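Side-chain contacts in Atg1 tMIT (Kluyveromyces marxianus, PDB 4P1N), which is the C-terminal tandem MIT region of a serine/threonine protein kinase essential in autophagy, where the kinase is required for the formation of autophagosomes: residues B[265-268]-B[269-273]; B[27-30]-B[31-34]; B[252-255]-B[256-260]. One frame throughout, in Å; residues are numbered along the deposited sequence.

In the fold
All three contacts are local, each between successive turns of one helix. Contacts 1 and 3 share helix 250-273 in the second MIT domain, their centres about 20 Å apart; contact 2 ends helix 10-33 in the first, its centre about 30 Å from that of contact 1 and 26 Å from that of contact 3. Contact 2 lies nearest the chain's centre, about 12 Å away, and turns phenylalanines toward neighbouring helices. Contact 1, about 24 Å out, is dominated by basic side chains and a serine. Contact 3 combines a surface salt bridge with a buried edge that meets the chain of another protein. Each mixes buried and exposed residues, so none is wholly core.

Contact 1: B[265-268]-B[269-273]; sequences NRLK and ALKSK
The last turns of helix 250-273 in the second MIT domain bring Arg266 against Ala269 and Leu267 against Lys271. The backbone is regular: the amides of Ala269, Leu270 and Lys271 bond the carbonyls four residues back, with Leu270 N 3.0 Å from Arg266 O at an N-H...O angle of 167°. The guanidinium of Arg266 lies with one face over the methyl of Ala269, NH2 standing 3.5 Å from Ala269 CB. The arginine gets there by a fold in its chain: CG is anti to the backbone N (chi1 -170°), and bends at chi2 and chi3 swing the head forward, toward the C-terminal end of the helix, over Ala269. Leu267 and Lys271 run side by side in the same direction, Leu267 CD1 being 4.1 Å from Lys271 CG. Lys268 O accepts two bonds, from Ser272 N at 3.0 Å and from Ser272 OG at 2.8 Å, which arrive from opposite faces of the carbonyl plane. The hydroxyl, beside its own backbone N, thus turns back onto the helix.

Arg266 NH2 and Lys273 NZ are 4.2 Å apart, and both form salt bridges with Glu203 OE1, which probably accounts for their closeness; Lys271 NZ pairs with Glu213. With an alanine at Arg266, Glu203 would probably be left with one fewer basic partner, and the methyl of Ala269 would lose the guanidinium face lying on it. Sharing Glu203, the two basic groups probably tie this end of the helix to helix 184-204 by charge.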
loop_
_atom_site.group_PDB
_atom_site.type_symbol
_atom_site.label_atom_id
_atom_site.label_comp_id
_atom_site.label_asym_id
_atom_site.label_seq_id
_atom_site.Cartn_x
_atom_site.Cartn_y
_atom_site.Cartn_z
ATOM N N ASN B 265 -1.349 8.900 -27.292
ATOM C CA ASN B 265 -2.299 9.014 -28.404
ATOM C C ASN B 265 -2.880 7.657 -28.774
ATOM O O ASN B 265 -4.057 7.553 -29.051
ATOM C CB ASN B 265 -1.682 9.756 -29.586
ATOM C CG ASN B 265 -1.680 11.261 -29.371
ATOM O OD1 ASN B 265 -2.630 11.825 -28.803
ATOM N ND2 ASN B 265 -0.600 11.922 -29.795
ATOM N N ARG B 266 -2.071 6.613 -28.681
ATOM C CA ARG B 266 -2.556 5.256 -28.863
ATOM C C ARG B 266 -3.611 4.913 -27.807
ATOM O O ARG B 266 -4.646 4.325 -28.116
ATOM C CB ARG B 266 -1.379 4.300 -28.760
ATOM C CG ARG B 266 -1.633 2.868 -29.151
ATOM C CD ARG B 266 -2.028 2.711 -30.607
ATOM N NE ARG B 266 -3.450 2.402 -30.692
ATOM C CZ ARG B 266 -4.261 2.805 -31.662
ATOM N NH1 ARG B 266 -3.815 3.554 -32.671
ATOM N NH2 ARG B 266 -5.540 2.450 -31.605
ATOM N N LEU B 267 -3.341 5.288 -26.560
ATOM C CA LEU B 267 -4.274 5.033 -25.474
ATOM C C LEU B 267 -5.620 5.774 -25.678
ATOM O O LEU B 267 -6.690 5.205 -25.447
ATOM C CB LEU B 267 -3.627 5.384 -24.132
ATOM C CG LEU B 267 -4.507 5.297 -22.890
ATOM C CD1 LEU B 267 -5.124 3.927 -22.694
ATOM C CD2 LEU B 267 -3.719 5.677 -21.662
ATOM N N LYS B 268 -5.572 7.029 -26.112
ATOM C CA LYS B 268 -6.803 7.790 -26.384
ATOM C C LYS B 268 -7.634 7.167 -27.507
ATOM O O LYS B 268 -8.879 7.082 -27.427
ATOM C CB LYS B 268 -6.468 9.234 -26.750
ATOM C CG LYS B 268 -5.940 10.044 -25.579
ATOM C CD LYS B 268 -5.647 11.472 -25.994
ATOM C CE LYS B 268 -5.057 12.264 -24.841
ATOM N NZ LYS B 268 -4.429 13.526 -25.313
ATOM N N ALA B 269 -6.963 6.755 -28.573
ATOM C CA ALA B 269 -7.656 6.078 -29.691
ATOM C C ALA B 269 -8.346 4.827 -29.183
ATOM O O ALA B 269 -9.527 4.583 -29.444
ATOM C CB ALA B 269 -6.668 5.698 -30.779
ATOM N N LEU B 270 -7.601 4.028 -28.440
ATOM C CA LEU B 270 -8.158 2.821 -27.869
ATOM C C LEU B 270 -9.378 3.121 -26.986
ATOM O O LEU B 270 -10.386 2.424 -27.041
ATOM C CB LEU B 270 -7.095 2.114 -27.052
ATOM C CG LEU B 270 -7.210 0.624 -26.747
ATOM C CD1 LEU B 270 -7.081 0.416 -25.238
ATOM C CD2 LEU B 270 -8.436 -0.094 -27.298
ATOM N N LYS B 271 -9.293 4.151 -26.166
ATOM C CA LYS B 271 -10.435 4.517 -25.304
ATOM C C LYS B 271 -11.669 4.912 -26.102
ATOM O O LYS B 271 -12.803 4.622 -25.690
ATOM C CB LYS B 271 -10.045 5.646 -24.370
ATOM C CG LYS B 271 -8.946 5.198 -23.422
ATOM C CD LYS B 271 -9.430 4.975 -22.011
ATOM C CE LYS B 271 -9.209 6.203 -21.143
ATOM N NZ LYS B 271 -9.085 5.777 -19.713
ATOM N N SER B 272 -11.442 5.560 -27.241
ATOM C CA SER B 272 -12.527 5.940 -28.132
ATOM C C SER B 272 -13.268 4.724 -28.635
ATOM O O SER B 272 -14.491 4.719 -28.663
ATOM C CB SER B 272 -12.002 6.723 -29.333
ATOM O OG SER B 272 -11.144 7.752 -28.903
ATOM N N LYS B 273 -12.516 3.708 -29.044
ATOM C CA LYS B 273 -13.089 2.451 -29.523
ATOM C C LYS B 273 -13.888 1.685 -28.464
ATOM O O LYS B 273 -14.859 1.032 -28.806
ATOM C CB LYS B 273 -11.996 1.536 -30.096
ATOM C CG LYS B 273 -11.414 2.032 -31.412
ATOM C CD LYS B 273 -9.993 1.529 -31.638
ATOM C CE LYS B 273 -9.953 0.029 -31.878
ATOM N NZ LYS B 273 -8.557 -0.483 -31.862
#

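Contact 2: B[27-30]-B[31-34]; sequences FAEM and KFSQ
Phe27 and Lys31, one turn apart near the end of helix 10-33, lie side by side and point the same way, with Lys31 CE 3.9 Å from Phe27 CE1. The lysine chain bends at chi2 (-69°), which brings CE to the phenylalanine ring, while its ammonium pairs with Glu104. The closely packed part centres on Ala28 and Phe32. Phe32 N donates to Ala28 O over 2.8 Å, and Phe32 CB sits 3.3 Å from Ala28 O; the ring itself leads away from the preceding turn, and the same carbonyl also accepts from Ser105 OG.

The exposed side is more loosely held. Ser33 N still bonds Glu29 O at 2.9 Å, but at Gln34 the side-chain amide takes up the carbonyl one turn back: NE2 donates to Met30 O over 3.1 Å with an N-H...O angle of 143°, approaching from above the carbonyl plane. Met30 runs alongside Gln34, its SD 3.2 Å from Gln34 NE2.

Around this turn, helix 95-129 receives Phe27 and Ala28 on Leu108, and helix 137-170 receives the Phe32 ring on Phe159 and Leu160. Glu29 reaches both helices, through Tyr109 and Lys156, so the end of helix 10-33 is fastened between its two partners in the first MIT domain.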
loop_
_atom_site.group_PDB
_atom_site.type_symbol
_atom_site.label_atom_id
_atom_site.label_comp_id
_atom_site.label_asym_id
_atom_site.label_seq_id
_atom_site.Cartn_x
_atom_site.Cartn_y
_atom_site.Cartn_z
ATOM N N PHE B 27 8.216 -4.200 -11.554
ATOM C CA PHE B 27 9.334 -4.485 -12.473
ATOM C C PHE B 27 10.482 -5.030 -11.660
ATOM O O PHE B 27 10.991 -6.090 -11.974
ATOM C CB PHE B 27 9.676 -3.215 -13.285
ATOM C CG PHE B 27 10.697 -3.387 -14.393
ATOM C CD1 PHE B 27 10.977 -4.620 -14.982
ATOM C CD2 PHE B 27 11.339 -2.256 -14.900
ATOM C CE1 PHE B 27 11.900 -4.726 -16.040
ATOM C CE2 PHE B 27 12.241 -2.343 -15.951
ATOM C CZ PHE B 27 12.516 -3.587 -16.536
ATOM N N ALA B 28 10.872 -4.362 -10.582
ATOM C CA ALA B 28 11.886 -4.927 -9.677
ATOM C C ALA B 28 11.584 -6.348 -9.228
ATOM O O ALA B 28 12.493 -7.209 -9.187
ATOM C CB ALA B 28 12.103 -4.060 -8.444
ATOM N N GLU B 29 10.349 -6.596 -8.853
ATOM C CA GLU B 29 9.932 -7.937 -8.407
ATOM C C GLU B 29 9.994 -9.003 -9.484
ATOM O O GLU B 29 10.248 -10.164 -9.175
ATOM C CB GLU B 29 8.501 -7.928 -7.878
ATOM C CG GLU B 29 8.348 -7.195 -6.579
ATOM C CD GLU B 29 8.701 -8.076 -5.400
ATOM O OE1 GLU B 29 7.983 -9.098 -5.231
ATOM O OE2 GLU B 29 9.674 -7.762 -4.632
ATOM N N MET B 30 9.709 -8.620 -10.725
ATOM C CA MET B 30 9.844 -9.537 -11.845
ATOM C C MET B 30 11.353 -9.921 -12.060
ATOM O O MET B 30 11.662 -11.042 -12.390
ATOM C CB MET B 30 9.207 -8.923 -13.087
ATOM C CG MET B 30 9.354 -9.749 -14.358
ATOM S SD MET B 30 10.967 -9.481 -15.140
ATOM C CE MET B 30 10.555 -8.254 -16.384
ATOM N N LYS B 31 12.283 -9.004 -11.825
ATOM C CA LYS B 31 13.702 -9.338 -11.911
ATOM C C LYS B 31 14.117 -10.125 -10.683
ATOM O O LYS B 31 14.817 -11.105 -10.801
ATOM C CB LYS B 31 14.566 -8.098 -12.002
ATOM C CG LYS B 31 14.354 -7.261 -13.230
ATOM C CD LYS B 31 14.853 -7.978 -14.455
ATOM C CE LYS B 31 14.960 -7.056 -15.654
ATOM N NZ LYS B 31 15.888 -7.679 -16.625
ATOM N N PHE B 32 13.652 -9.697 -9.512
ATOM C CA PHE B 32 13.970 -10.345 -8.254
ATOM C C PHE B 32 13.551 -11.819 -8.277
ATOM O O PHE B 32 14.326 -12.682 -7.866
ATOM C CB PHE B 32 13.275 -9.639 -7.098
ATOM C CG PHE B 32 13.767 -10.036 -5.741
ATOM C CD1 PHE B 32 15.028 -9.676 -5.315
ATOM C CD2 PHE B 32 12.956 -10.740 -4.876
ATOM C CE1 PHE B 32 15.499 -10.042 -4.061
ATOM C CE2 PHE B 32 13.405 -11.107 -3.616
ATOM C CZ PHE B 32 14.672 -10.741 -3.195
ATOM N N SER B 33 12.341 -12.087 -8.747
ATOM C CA SER B 33 11.819 -13.468 -8.845
ATOM C C SER B 33 12.718 -14.434 -9.588
ATOM O O SER B 33 12.876 -15.570 -9.154
ATOM C CB SER B 33 10.467 -13.481 -9.527
ATOM O OG SER B 33 9.474 -13.511 -8.551
ATOM N N GLN B 34 13.322 -13.986 -10.688
ATOM C CA GLN B 34 14.239 -14.847 -11.475
ATOM C C GLN B 34 15.530 -15.159 -10.738
ATOM O O GLN B 34 16.378 -15.895 -11.241
ATOM C CB GLN B 34 14.587 -14.224 -12.828
ATOM C CG GLN B 34 13.393 -13.941 -13.723
ATOM C CD GLN B 34 13.772 -13.021 -14.868
ATOM O OE1 GLN B 34 14.745 -13.273 -15.574
ATOM N NE2 GLN B 34 13.022 -11.945 -15.055
#

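Contact 3: B[252-255]-B[256-260]; sequences DKEM and IRKYV
Glu254 and Arg257 form a salt bridge one turn apart, Arg257 NH1 donating to Glu254 OE1 over 3.3 Å at an N-H...O angle of 152°. The oxygen sits at the edge of the guanidinium, close to its plane, and is met on its anti side; carboxylate and guanidinium planes differ by 31°. The other oxygen, Glu254 OE2, rests 3.3 Å from Lys258 CD, while Lys258 NZ stays 4.2 Å from it, beyond a salt bridge. Glu254 bends at chi2 (44°), which carries its carboxylate forward toward these two basic chains. Next to this polar strip, Met255 lies alongside Tyr259, with Met255 CG 3.8 Å from Tyr259 CE2, and Tyr259 CD2 comes 3.2 Å from Met255 O.

Regular backbone bonds position these groups, among them Tyr259 N to Met255 O at 3.1 Å. Farther out, Tyr189 of helix 184-204 packs on Met255, Ile256 and Tyr259, and Leu223 and Leu227 of helix 209-227 receive Ile256. Both carboxylate oxygens of Asp252 bond backbone of the chain of another protein. The arrangement is that of an amphipathic helix in a three-helix MIT domain, charged on one side and apolar toward its partner helices.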
loop_
_atom_site.group_PDB
_atom_site.type_symbol
_atom_site.label_atom_id
_atom_site.label_comp_id
_atom_site.label_asym_id
_atom_site.label_seq_id
_atom_site.Cartn_x
_atom_site.Cartn_y
_atom_site.Cartn_z
ATOM N N ASP B 252 17.929 12.359 -25.419
ATOM C CA ASP B 252 17.216 11.243 -24.801
ATOM C C ASP B 252 15.859 11.714 -24.314
ATOM O O ASP B 252 14.831 11.092 -24.614
ATOM C CB ASP B 252 17.982 10.678 -23.625
ATOM C CG ASP B 252 19.296 10.088 -24.013
ATOM O OD1 ASP B 252 19.389 9.545 -25.118
ATOM O OD2 ASP B 252 20.226 10.144 -23.182
ATOM N N LYS B 253 15.856 12.819 -23.573
ATOM C CA LYS B 253 14.617 13.380 -23.052
ATOM C C LYS B 253 13.635 13.721 -24.174
ATOM O O LYS B 253 12.434 13.471 -24.069
ATOM C CB LYS B 253 14.907 14.617 -22.217
ATOM C CG LYS B 253 15.415 14.301 -20.814
ATOM C CD LYS B 253 15.999 15.540 -20.154
ATOM C CE LYS B 253 17.185 15.190 -19.279
ATOM N NZ LYS B 253 17.929 16.399 -18.864
ATOM N N GLU B 254 14.153 14.274 -25.256
ATOM C CA GLU B 254 13.311 14.597 -26.407
ATOM C C GLU B 254 12.761 13.335 -27.100
ATOM O O GLU B 254 11.605 13.292 -27.478
ATOM C CB GLU B 254 14.074 15.504 -27.390
ATOM C CG GLU B 254 13.267 15.948 -28.604
ATOM C CD GLU B 254 11.845 16.390 -28.260
ATOM O OE1 GLU B 254 11.639 17.019 -27.193
ATOM O OE2 GLU B 254 10.929 16.101 -29.066
ATOM N N MET B 255 13.580 12.308 -27.247
ATOM C CA MET B 255 13.098 11.032 -27.762
ATOM C C MET B 255 12.016 10.387 -26.864
ATOM O O MET B 255 10.995 9.906 -27.366
ATOM C CB MET B 255 14.280 10.085 -27.923
ATOM C CG MET B 255 14.031 8.915 -28.849
ATOM S SD MET B 255 15.437 7.780 -28.887
ATOM C CE MET B 255 16.641 8.758 -29.764
ATOM N N ILE B 256 12.241 10.375 -25.546
ATOM C CA ILE B 256 11.262 9.848 -24.581
ATOM C C ILE B 256 9.981 10.673 -24.630
ATOM O O ILE B 256 8.876 10.115 -24.606
ATOM C CB ILE B 256 11.825 9.776 -23.122
ATOM C CG1 ILE B 256 12.975 8.776 -23.044
ATOM C CG2 ILE B 256 10.757 9.345 -22.116
ATOM C CD1 ILE B 256 13.988 9.067 -21.968
ATOM N N ARG B 257 10.114 11.991 -24.729
ATOM C CA ARG B 257 8.948 12.843 -24.908
ATOM C C ARG B 257 8.113 12.421 -26.128
ATOM O O ARG B 257 6.884 12.409 -26.063
ATOM C CB ARG B 257 9.348 14.314 -25.039
ATOM C CG ARG B 257 9.483 15.009 -23.709
ATOM C CD ARG B 257 9.645 16.520 -23.860
ATOM N NE ARG B 257 10.463 17.013 -22.758
ATOM C CZ ARG B 257 11.740 17.370 -22.846
ATOM N NH1 ARG B 257 12.386 17.341 -24.009
ATOM N NH2 ARG B 257 12.375 17.777 -21.752
ATOM N N LYS B 258 8.778 12.077 -27.231
ATOM C CA LYS B 258 8.070 11.674 -28.441
ATOM C C LYS B 258 7.283 10.390 -28.186
ATOM O O LYS B 258 6.088 10.313 -28.452
ATOM C CB LYS B 258 9.036 11.477 -29.622
ATOM C CG LYS B 258 9.879 12.699 -29.988
ATOM C CD LYS B 258 9.088 13.813 -30.663
ATOM C CE LYS B 258 9.095 13.699 -32.190
ATOM N NZ LYS B 258 10.190 14.481 -32.840
ATOM N N TYR B 259 7.951 9.386 -27.646
ATOM C CA TYR B 259 7.273 8.123 -27.276
ATOM C C TYR B 259 6.112 8.315 -26.333
ATOM O O TYR B 259 5.055 7.707 -26.517
ATOM C CB TYR B 259 8.273 7.120 -26.736
ATOM C CG TYR B 259 9.143 6.545 -27.831
ATOM C CD1 TYR B 259 8.574 5.785 -28.832
ATOM C CD2 TYR B 259 10.517 6.768 -27.871
ATOM C CE1 TYR B 259 9.332 5.259 -29.858
ATOM C CE2 TYR B 259 11.297 6.233 -28.891
ATOM C CZ TYR B 259 10.679 5.483 -29.880
ATOM O OH TYR B 259 11.365 4.916 -30.898
ATOM N N VAL B 260 6.273 9.184 -25.344
ATOM C CA VAL B 260 5.165 9.500 -24.432
ATOM C C VAL B 260 3.965 9.997 -25.220
ATOM O O VAL B 260 2.836 9.542 -24.982
ATOM C CB VAL B 260 5.547 10.557 -23.367
ATOM C CG1 VAL B 260 4.310 11.166 -22.724
ATOM C CG2 VAL B 260 6.417 9.923 -22.298
#